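Local coordinates for protein ubiquinol-cytochrome C chaperone (Brucella abortus NCTC 8038, PDB 6RWT) that probably acts as a respiratory-chain assembly chaperone, homologous to mitochondrial Cbp3, the chaperone that engages newly synthesized cytochrome b during complex III assembly, at residues L52-F55 with L56-R60; N69-A72 with Q73-D77; K81-D84 with H85-E89; A129-T132 with R133-P137. One frame throughout, in Å; residues are numbered along the deposited sequence. Where two conformers were deposited one is given.

Contact 1. Residues L52-F55 with L56-R60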
# COMPACT_ATOMS: atom_id res chain seq x y z
N LEU A 52 -3.63 -1.66 0.48
CA LEU A 52 -3.21 -1.74 1.89
C LEU A 52 -1.70 -1.52 2.04
O LEU A 52 -1.27 -0.77 2.92
CB LEU A 52 -3.64 -3.09 2.50
CG LEU A 52 -3.15 -3.43 3.91
CD1 LEU A 52 -3.64 -2.40 4.92
CD2 LEU A 52 -3.60 -4.83 4.30
N HIS A 53 -0.91 -2.20 1.20
CA HIS A 53 0.56 -2.13 1.29
C HIS A 53 1.11 -0.78 0.79
O HIS A 53 2.06 -0.24 1.37
CB HIS A 53 1.20 -3.35 0.60
CG HIS A 53 1.02 -4.63 1.38
ND1 HIS A 53 -0.15 -5.36 1.37
CD2 HIS A 53 1.86 -5.27 2.22
CE1 HIS A 53 -0.01 -6.41 2.17
NE2 HIS A 53 1.19 -6.37 2.71
N ILE A 54 0.49 -0.22 -0.25
CA ILE A 54 0.82 1.14 -0.70
C ILE A 54 0.51 2.17 0.41
O ILE A 54 1.35 3.02 0.73
CB ILE A 54 0.08 1.49 -2.02
CG1 ILE A 54 0.62 0.64 -3.18
CG2 ILE A 54 0.17 2.98 -2.34
CD1 ILE A 54 2.00 1.03 -3.70
N PHE A 55 -0.68 2.06 1.03
CA PHE A 55 -1.03 2.90 2.16
C PHE A 55 0.04 2.87 3.26
O PHE A 55 0.43 3.90 3.79
CB PHE A 55 -2.40 2.51 2.77
CG PHE A 55 -2.52 2.87 4.22
CD1 PHE A 55 -2.85 4.16 4.60
CD2 PHE A 55 -2.22 1.93 5.22
CE1 PHE A 55 -2.90 4.51 5.95
CE2 PHE A 55 -2.26 2.28 6.56
CZ PHE A 55 -2.60 3.57 6.92
N LEU A 56 0.48 1.67 3.64
CA LEU A 56 1.49 1.54 4.70
C LEU A 56 2.76 2.31 4.37
O LEU A 56 3.33 2.99 5.24
CB LEU A 56 1.81 0.07 5.00
CG LEU A 56 0.83 -0.65 5.94
CD1 LEU A 56 0.91 -2.16 5.79
CD2 LEU A 56 1.07 -0.24 7.39
N ALA A 57 3.20 2.24 3.11
CA ALA A 57 4.38 3.01 2.67
C ALA A 57 4.17 4.53 2.73
O ALA A 57 5.01 5.26 3.27
CB ALA A 57 4.79 2.59 1.26
N LEU A 58 3.05 5.00 2.19
CA LEU A 58 2.74 6.44 2.19
C LEU A 58 2.58 6.98 3.62
O LEU A 58 3.06 8.08 3.92
CB LEU A 58 1.47 6.73 1.38
CG LEU A 58 1.45 6.32 -0.11
CD1 LEU A 58 0.15 6.74 -0.78
CD2 LEU A 58 2.65 6.82 -0.89
N HIS A 59 1.92 6.21 4.48
CA HIS A 59 1.71 6.54 5.89
C HIS A 59 3.05 6.75 6.63
O HIS A 59 3.19 7.71 7.41
CB HIS A 59 0.85 5.44 6.53
CG HIS A 59 0.60 5.61 8.00
ND1 HIS A 59 1.29 4.89 8.95
CD2 HIS A 59 -0.27 6.40 8.68
CE1 HIS A 59 0.86 5.23 10.15
NE2 HIS A 59 -0.09 6.14 10.02
N ARG A 60 4.03 5.89 6.35
CA ARG A 60 5.38 6.04 6.92
C ARG A 60 6.14 7.26 6.36
O ARG A 60 6.85 7.95 7.11
CB ARG A 60 6.20 4.77 6.67
CG ARG A 60 7.71 4.88 6.92
CD ARG A 60 8.06 5.16 8.38
NE ARG A 60 9.51 5.29 8.58
CZ ARG A 60 10.22 6.40 8.40
NH1 ARG A 60 9.66 7.55 8.01
NH2 ARG A 60 11.53 6.38 8.63

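Contact 2. Residues N69-A72 with Q73-D77. With MG (magnesium ion), chain C.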
# COMPACT_ATOMS: atom_id res chain seq x y z
N ASN A 69 9.04 12.55 1.02
CA ASN A 69 7.84 13.07 0.36
C ASN A 69 7.88 12.81 -1.16
O ASN A 69 6.87 12.45 -1.75
CB ASN A 69 7.62 14.56 0.68
CG ASN A 69 7.16 14.80 2.12
OD1 ASN A 69 6.53 13.95 2.75
ND2 ASN A 69 7.47 15.98 2.65
N ALA A 70 9.06 12.96 -1.78
CA ALA A 70 9.22 12.70 -3.22
C ALA A 70 9.08 11.21 -3.55
O ALA A 70 8.44 10.85 -4.54
CB ALA A 70 10.56 13.22 -3.72
N LEU A 71 9.68 10.35 -2.74
CA LEU A 71 9.53 8.89 -2.93
C LEU A 71 8.05 8.48 -2.81
O LEU A 71 7.56 7.66 -3.60
CB LEU A 71 10.40 8.11 -1.94
CG LEU A 71 10.42 6.57 -2.06
CD1 LEU A 71 10.74 6.12 -3.48
CD2 LEU A 71 11.40 5.97 -1.06
N ALA A 72 7.33 9.07 -1.85
CA ALA A 72 5.88 8.82 -1.70
C ALA A 72 5.10 9.21 -2.97
O ALA A 72 4.24 8.46 -3.42
CB ALA A 72 5.32 9.56 -0.48
N GLN A 73 5.43 10.38 -3.54
CA GLN A 73 4.83 10.82 -4.81
C GLN A 73 5.09 9.82 -5.95
O GLN A 73 4.19 9.52 -6.74
CB GLN A 73 5.39 12.20 -5.23
CG GLN A 73 5.00 13.39 -4.38
CD GLN A 73 5.61 14.71 -4.87
OE1 GLN A 73 6.64 14.73 -5.58
NE2 GLN A 73 4.98 15.82 -4.51
N GLU A 74 6.33 9.31 -6.03
CA GLU A 74 6.72 8.31 -7.04
C GLU A 74 5.93 7.01 -6.89
O GLU A 74 5.46 6.45 -7.88
CB GLU A 74 8.22 8.00 -6.96
CG GLU A 74 9.16 9.14 -7.35
CD GLU A 74 9.48 9.23 -8.84
OE1 GLU A 74 8.85 8.51 -9.66
OE2 GLU A 74 10.38 10.03 -9.20
N ILE A 75 5.81 6.52 -5.65
CA ILE A 75 5.09 5.27 -5.39
C ILE A 75 3.59 5.43 -5.69
O ILE A 75 2.98 4.54 -6.31
CB ILE A 75 5.33 4.78 -3.94
CG1 ILE A 75 6.80 4.34 -3.78
CG2 ILE A 75 4.37 3.65 -3.59
CD1 ILE A 75 7.27 3.33 -4.81
N ALA A 76 3.01 6.56 -5.30
CA ALA A 76 1.62 6.88 -5.66
C ALA A 76 1.41 6.93 -7.18
O ALA A 76 0.44 6.35 -7.69
CB ALA A 76 1.18 8.19 -5.01
N ASP A 77 2.34 7.55 -7.91
CA ASP A 77 2.30 7.62 -9.38
C ASP A 77 2.29 6.21 -10.00
O ASP A 77 1.46 5.90 -10.87
CB ASP A 77 3.50 8.42 -9.92
CG ASP A 77 3.44 8.66 -11.44
OD1 ASP A 77 2.45 9.26 -11.91
OD2 ASP A 77 4.39 8.28 -12.17
MG MG C . 8.60 8.33 -11.69
O HOH W 1 8.48 12.79 -7.05
O HOH W 2 10.45 9.51 -11.89
O HOH W 3 6.87 7.27 -11.50
O HOH W 4 8.39 8.61 -13.74
O HOH W 5 9.69 6.59 -11.91
O HOH W 6 7.49 10.17 -11.53

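Contact 3. Residues K81-D84 with H85-E89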
# COMPACT_ATOMS: atom_id res chain seq x y z
N LYS A 81 -0.94 4.33 -12.04
CA LYS A 81 -0.73 3.74 -13.38
C LYS A 81 -1.14 2.25 -13.43
O LYS A 81 -1.79 1.80 -14.39
CB LYS A 81 0.72 3.90 -13.85
CG LYS A 81 1.11 5.34 -14.20
CD LYS A 81 2.49 5.47 -14.86
CE LYS A 81 3.66 5.18 -13.94
NZ LYS A 81 4.97 5.56 -14.54
N ASP A 82 -0.75 1.52 -12.38
CA ASP A 82 -1.11 0.11 -12.17
C ASP A 82 -2.63 -0.08 -12.13
O ASP A 82 -3.18 -0.91 -12.85
CB ASP A 82 -0.47 -0.34 -10.85
CG ASP A 82 -0.43 -1.84 -10.67
OD1 ASP A 82 -1.36 -2.53 -11.12
OD2 ASP A 82 0.52 -2.32 -10.03
N VAL A 83 -3.30 0.70 -11.29
CA VAL A 83 -4.77 0.57 -11.10
C VAL A 83 -5.55 0.97 -12.37
O VAL A 83 -6.52 0.30 -12.74
CB VAL A 83 -5.29 1.32 -9.85
CG1 VAL A 83 -6.77 1.06 -9.66
CG2 VAL A 83 -4.57 0.86 -8.59
N ASP A 84 -5.10 2.03 -13.04
CA ASP A 84 -5.65 2.42 -14.35
C ASP A 84 -5.71 1.20 -15.29
O ASP A 84 -6.77 0.85 -15.82
CB ASP A 84 -4.78 3.56 -14.92
CG ASP A 84 -5.24 4.07 -16.29
OD1 ASP A 84 -6.19 3.52 -16.89
OD2 ASP A 84 -4.62 5.04 -16.78
N HIS A 85 -4.57 0.53 -15.44
CA HIS A 85 -4.48 -0.66 -16.29
C HIS A 85 -5.38 -1.79 -15.81
O HIS A 85 -6.06 -2.42 -16.63
CB HIS A 85 -3.02 -1.13 -16.37
CG HIS A 85 -2.81 -2.28 -17.30
ND1 HIS A 85 -2.89 -2.15 -18.67
CD2 HIS A 85 -2.52 -3.58 -17.06
CE1 HIS A 85 -2.67 -3.33 -19.24
NE2 HIS A 85 -2.44 -4.21 -18.28
N SER A 86 -5.41 -2.05 -14.50
CA SER A 86 -6.28 -3.09 -13.92
C SER A 86 -7.77 -2.86 -14.20
O SER A 86 -8.53 -3.81 -14.41
CB SER A 86 -6.07 -3.21 -12.40
OG SER A 86 -4.76 -3.66 -12.10
N LEU A 87 -8.19 -1.59 -14.20
CA LEU A 87 -9.59 -1.28 -14.54
C LEU A 87 -9.87 -1.52 -16.02
O LEU A 87 -10.91 -2.07 -16.37
CB LEU A 87 -9.93 0.15 -14.15
CG LEU A 87 -9.94 0.41 -12.65
CD1 LEU A 87 -10.13 1.89 -12.45
CD2 LEU A 87 -11.04 -0.34 -11.92
N ARG A 88 -8.92 -1.15 -16.89
CA ARG A 88 -9.04 -1.45 -18.33
C ARG A 88 -9.08 -2.96 -18.62
O ARG A 88 -9.74 -3.38 -19.57
CB ARG A 88 -7.91 -0.78 -19.11
CG ARG A 88 -8.01 0.74 -19.08
CD ARG A 88 -6.89 1.43 -19.83
NE ARG A 88 -7.04 2.89 -19.78
CZ ARG A 88 -7.91 3.61 -20.49
NH1 ARG A 88 -8.76 3.04 -21.35
NH2 ARG A 88 -7.94 4.93 -20.35
N GLU A 89 -8.40 -3.77 -17.81
CA GLU A 89 -8.48 -5.24 -17.91
C GLU A 89 -9.92 -5.79 -17.71
O GLU A 89 -10.25 -6.86 -18.22
CB GLU A 89 -7.51 -5.92 -16.92
CG GLU A 89 -6.03 -5.74 -17.23
CD GLU A 89 -5.10 -6.41 -16.22
OE1 GLU A 89 -5.50 -6.62 -15.05
OE2 GLU A 89 -3.95 -6.74 -16.59
O HOH W 7 -3.74 -2.71 -9.84
O HOH W 8 -6.03 6.50 -18.52

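Contact 4. Residues A129-T132 with R133-P137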
# COMPACT_ATOMS: atom_id res chain seq x y z
N ALA A 129 -12.38 -3.70 12.15
CA ALA A 129 -13.66 -3.24 11.58
C ALA A 129 -13.48 -2.59 10.20
O ALA A 129 -14.26 -2.88 9.29
CB ALA A 129 -14.36 -2.27 12.54
N ALA A 130 -12.46 -1.74 10.05
CA ALA A 130 -12.14 -1.11 8.76
C ALA A 130 -11.72 -2.14 7.70
O ALA A 130 -12.17 -2.09 6.54
CB ALA A 130 -11.05 -0.06 8.94
N LEU A 131 -10.87 -3.09 8.09
CA LEU A 131 -10.47 -4.18 7.19
C LEU A 131 -11.68 -5.02 6.73
O LEU A 131 -11.76 -5.38 5.55
CB LEU A 131 -9.40 -5.06 7.84
CG LEU A 131 -8.02 -4.43 8.05
CD1 LEU A 131 -7.17 -5.25 9.00
CD2 LEU A 131 -7.28 -4.26 6.72
N THR A 132 -12.59 -5.35 7.66
CA THR A 132 -13.80 -6.12 7.34
C THR A 132 -14.69 -5.34 6.37
O THR A 132 -15.13 -5.89 5.36
CB THR A 132 -14.60 -6.49 8.62
OG1 THR A 132 -13.76 -7.21 9.54
CG2 THR A 132 -15.81 -7.36 8.30
N ARG A 133 -14.93 -4.06 6.68
CA ARG A 133 -15.72 -3.15 5.83
C ARG A 133 -15.18 -3.10 4.40
O ARG A 133 -15.94 -3.22 3.44
CB ARG A 133 -15.71 -1.74 6.44
CG ARG A 133 -16.75 -0.77 5.90
CD ARG A 133 -17.06 0.34 6.91
NE ARG A 133 -15.90 1.20 7.18
CZ ARG A 133 -15.29 1.38 8.36
NH1 ARG A 133 -15.69 0.79 9.48
NH2 ARG A 133 -14.23 2.20 8.42
N ASN A 134 -13.87 -2.94 4.27
CA ASN A 134 -13.23 -2.78 2.95
C ASN A 134 -13.06 -4.08 2.18
O ASN A 134 -13.22 -4.09 0.95
CB ASN A 134 -11.86 -2.08 3.09
CG ASN A 134 -11.97 -0.58 3.41
OD1 ASN A 134 -13.06 0.01 3.38
ND2 ASN A 134 -10.83 0.03 3.72
N ILE A 135 -12.75 -5.18 2.87
CA ILE A 135 -12.32 -6.44 2.22
C ILE A 135 -13.37 -7.56 2.22
O ILE A 135 -13.52 -8.25 1.22
CB ILE A 135 -10.99 -6.96 2.84
CG1 ILE A 135 -9.93 -5.85 2.78
CG2 ILE A 135 -10.50 -8.21 2.11
CD1 ILE A 135 -8.68 -6.12 3.61
N ARG A 136 -14.08 -7.75 3.34
CA ARG A 136 -15.14 -8.78 3.45
C ARG A 136 -16.46 -8.20 3.98
O ARG A 136 -16.99 -8.66 5.01
CB ARG A 136 -14.68 -9.97 4.31
CG ARG A 136 -13.54 -10.80 3.73
CD ARG A 136 -13.88 -11.44 2.38
NE ARG A 136 -15.12 -12.22 2.41
CZ ARG A 136 -15.22 -13.51 2.74
NH1 ARG A 136 -14.14 -14.22 3.08
NH2 ARG A 136 -16.40 -14.10 2.73
N PRO A 137 -17.03 -7.21 3.26
CA PRO A 137 -18.31 -6.61 3.67
C PRO A 137 -19.51 -7.56 3.65
O PRO A 137 -20.52 -7.29 4.30
CB PRO A 137 -18.51 -5.48 2.65
CG PRO A 137 -17.78 -5.94 1.45
CD PRO A 137 -16.57 -6.64 1.98

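Contact 1. Residues L52-F55 with L56-R60
Leu52 accepts the N-H of Leu56 on its carbonyl oxygen (Leu56 N to Leu52 O 3.1 Å), and CG of Leu56 rides over that same oxygen. His53 repeats the bond to Ala57, but its ring belongs elsewhere: ND1 is bonded to Met49 O and NE2 to Tyr151 OH, so both ring nitrogens of this buried histidine are satisfied. Ile54 takes the N-H of Leu58 almost straight, at 171°. Its CG2 branch, anti to the backbone N, runs alongside Leu58 and meets CD1 of that leucine at 4.1 Å. The carbonyl of Phe55 holds the shortest bond of the four (His59 N to Phe55 O 2.8 Å), while its ring, swung anti to the backbone N (chi1 154°), receives CB of His59 over one face, a CH-pi contact with CB 4.2 Å from the ring centroid and offset toward the rim. The side chains of Phe55 and His59 run alongside each other, their ring planes oblique at 31°. CD2 of Phe55 also touches Leu56 CG at 4.1 Å. NE2 of His59 is bonded to Asp120 OD1. This is the i to i+4 bonding of an alpha-helix, here a largely buried part of helix 43-61 near the centre of the all-helical fold.

Contact 2. Residues N69-A72 with Q73-D77
Ala70 O is gripped twice: Glu74 N donates to it at 3.0 Å, and water 1 donates to it from 3.2 Å. The same water gives its other hydrogen to Gln73 OE1, tying the extended glutamine side chain back to the preceding turn. CG of Gln73, anti to its carbonyl carbon (chi1 -69°), lies 3.4 Å from Asn69 O, the oxygen that accepts Gln73 N. Leu71 O and Ala72 O likewise take the N-H groups of Ile75 and Ala76, giving the regular i to i+4 bonding of an alpha-helix, part of helix 66-89 in this all-helical fold. On the inner side of the helix Leu71 and Ile75, in the conformer given, pack along the chain, and Ile75 continues onto Ile54 of helix 43-61 and Val20 of helix 2-28. The outer side holds a magnesium ion. Glu74, bent at chi2 (-87°), places OE1 2.0 Å from the metal, and five waters complete six-fold coordination. OE2 stays off the magnesium and accepts a hydrogen from metal-bound water 2 as well as a bond from Asn13 ND2, which helps fix the carboxylate. A turn further on, Asp77 OD2 accepts a hydrogen from metal-bound water 3 at 2.8 Å, an outer-sphere tie.

Contact 3. Residues K81-D84 with H85-E89
Asp84 and Arg88 run side by side from successive turns and close a salt bridge, Asp84 OD1 to Arg88 NE at 3.1 Å. The bond is bent (135°): NE comes to the syn side of OD1, somewhat out of the carboxylate plane, while OD1 lies 29° out of the guanidinium plane. The two planes are 46° apart, not coplanar, and a single bond joins them. The arginine chain is extended from CG to NE, which carries its CD past OD1 before NE reaches it. Water 8 closes a second path, donating to Asp84 OD2 and accepting from Arg88 NH2 in the guanidinium plane. OD1 is also held by a salt bridge to Arg100 NH2, so two arginines share this carboxylate and would be expected to stabilise its negative charge. Beneath the bridge Arg88 N donates to Asp84 O at 3.1 Å. His85, next in the chain, donates its N-H to Lys81 O and rests its CB 3.5 Å from Asp82 O. Round the helix, Val83 O accepts Leu87 N, and Val83 CG1 faces Leu87 CG at 4.4 Å. Asp82 O accepts Ser86 N, and in the conformer given water 7 joins Asp82 OD1 to Ser86 OG. These turns belong to the C-terminal part of helix 66-89: Leu87 leans on Leu104 of helix 100-120, and Val83 on Tyr47 of helix 43-61.

Contact 4. Residues A129-T132 with R133-P137
Arg133 and Asn134 bond back to Ala129 and Ala130 in regular helical fashion, the first by Arg133 N to Ala129 O at 2.9 Å with an N-H...O angle of 166°. The next two bonds lose straightness: Ile135 N still reaches Leu131 O at 2.9 Å, and Arg136 N meets Thr132 O at the same 2.9 Å but with the angle down to 133°. Pro137 N has no hydrogen, so Arg133 O cannot receive the next i to i+4 bond from it; the same nitrogen lies 3.1 Å from Thr132 O without bonding. Thr132 places CG2 anti to its backbone N, and the methyl makes a van der Waals approach to Arg136 O at 3.7 Å.

Among the apolar contacts, Leu131 and Ile135 lie alongside each other, pointing the same way, with CD2 of the leucine against CD1 of the isoleucine at 3.9 Å. Both continue onto Leu148 of helix 145-161.

Of the polar side chains, Arg133 folds back, bent at chi3 (64°), and lays its guanidinium over Ala130, whose CA sits above one face while CB approaches NH2 at 3.9 Å. Thr132 OG1 is bonded to Ala128 O. Asn134 ND2 binds Arg111 O and Tyr115 OH of helix 100-120, and Arg136 turns away to a salt bridge with Asp138 and a bond to Gln38 O.

This is the C-terminal end of an alpha-helix, with a proline just after the first non-helical residue, Arg136, where helix 124-135 gives way to loop.

How the contacts relate
The four contacts follow one another along an all-helical chain, each within a single helix: contact 1 on helix 43-61, contacts 2 and 3 on helix 66-89, contact 4 at the end of helix 124-135. Contact 1 is nearest the middle, its centre about 4 Å from the chain's centre, and it packs on contact 2 through Leu58 CD2 to Ala72 O at 3.4 Å. Contacts 2 and 3 adjoin in sequence, with centres about 18 Å apart. Contact 4 lies across the chain's centre from contact 2, their centres about 26 Å apart. Contact 1 thus sits inside, while contacts 2 and 3 bring charged side chains to the surface, each with a magnesium ion nearby.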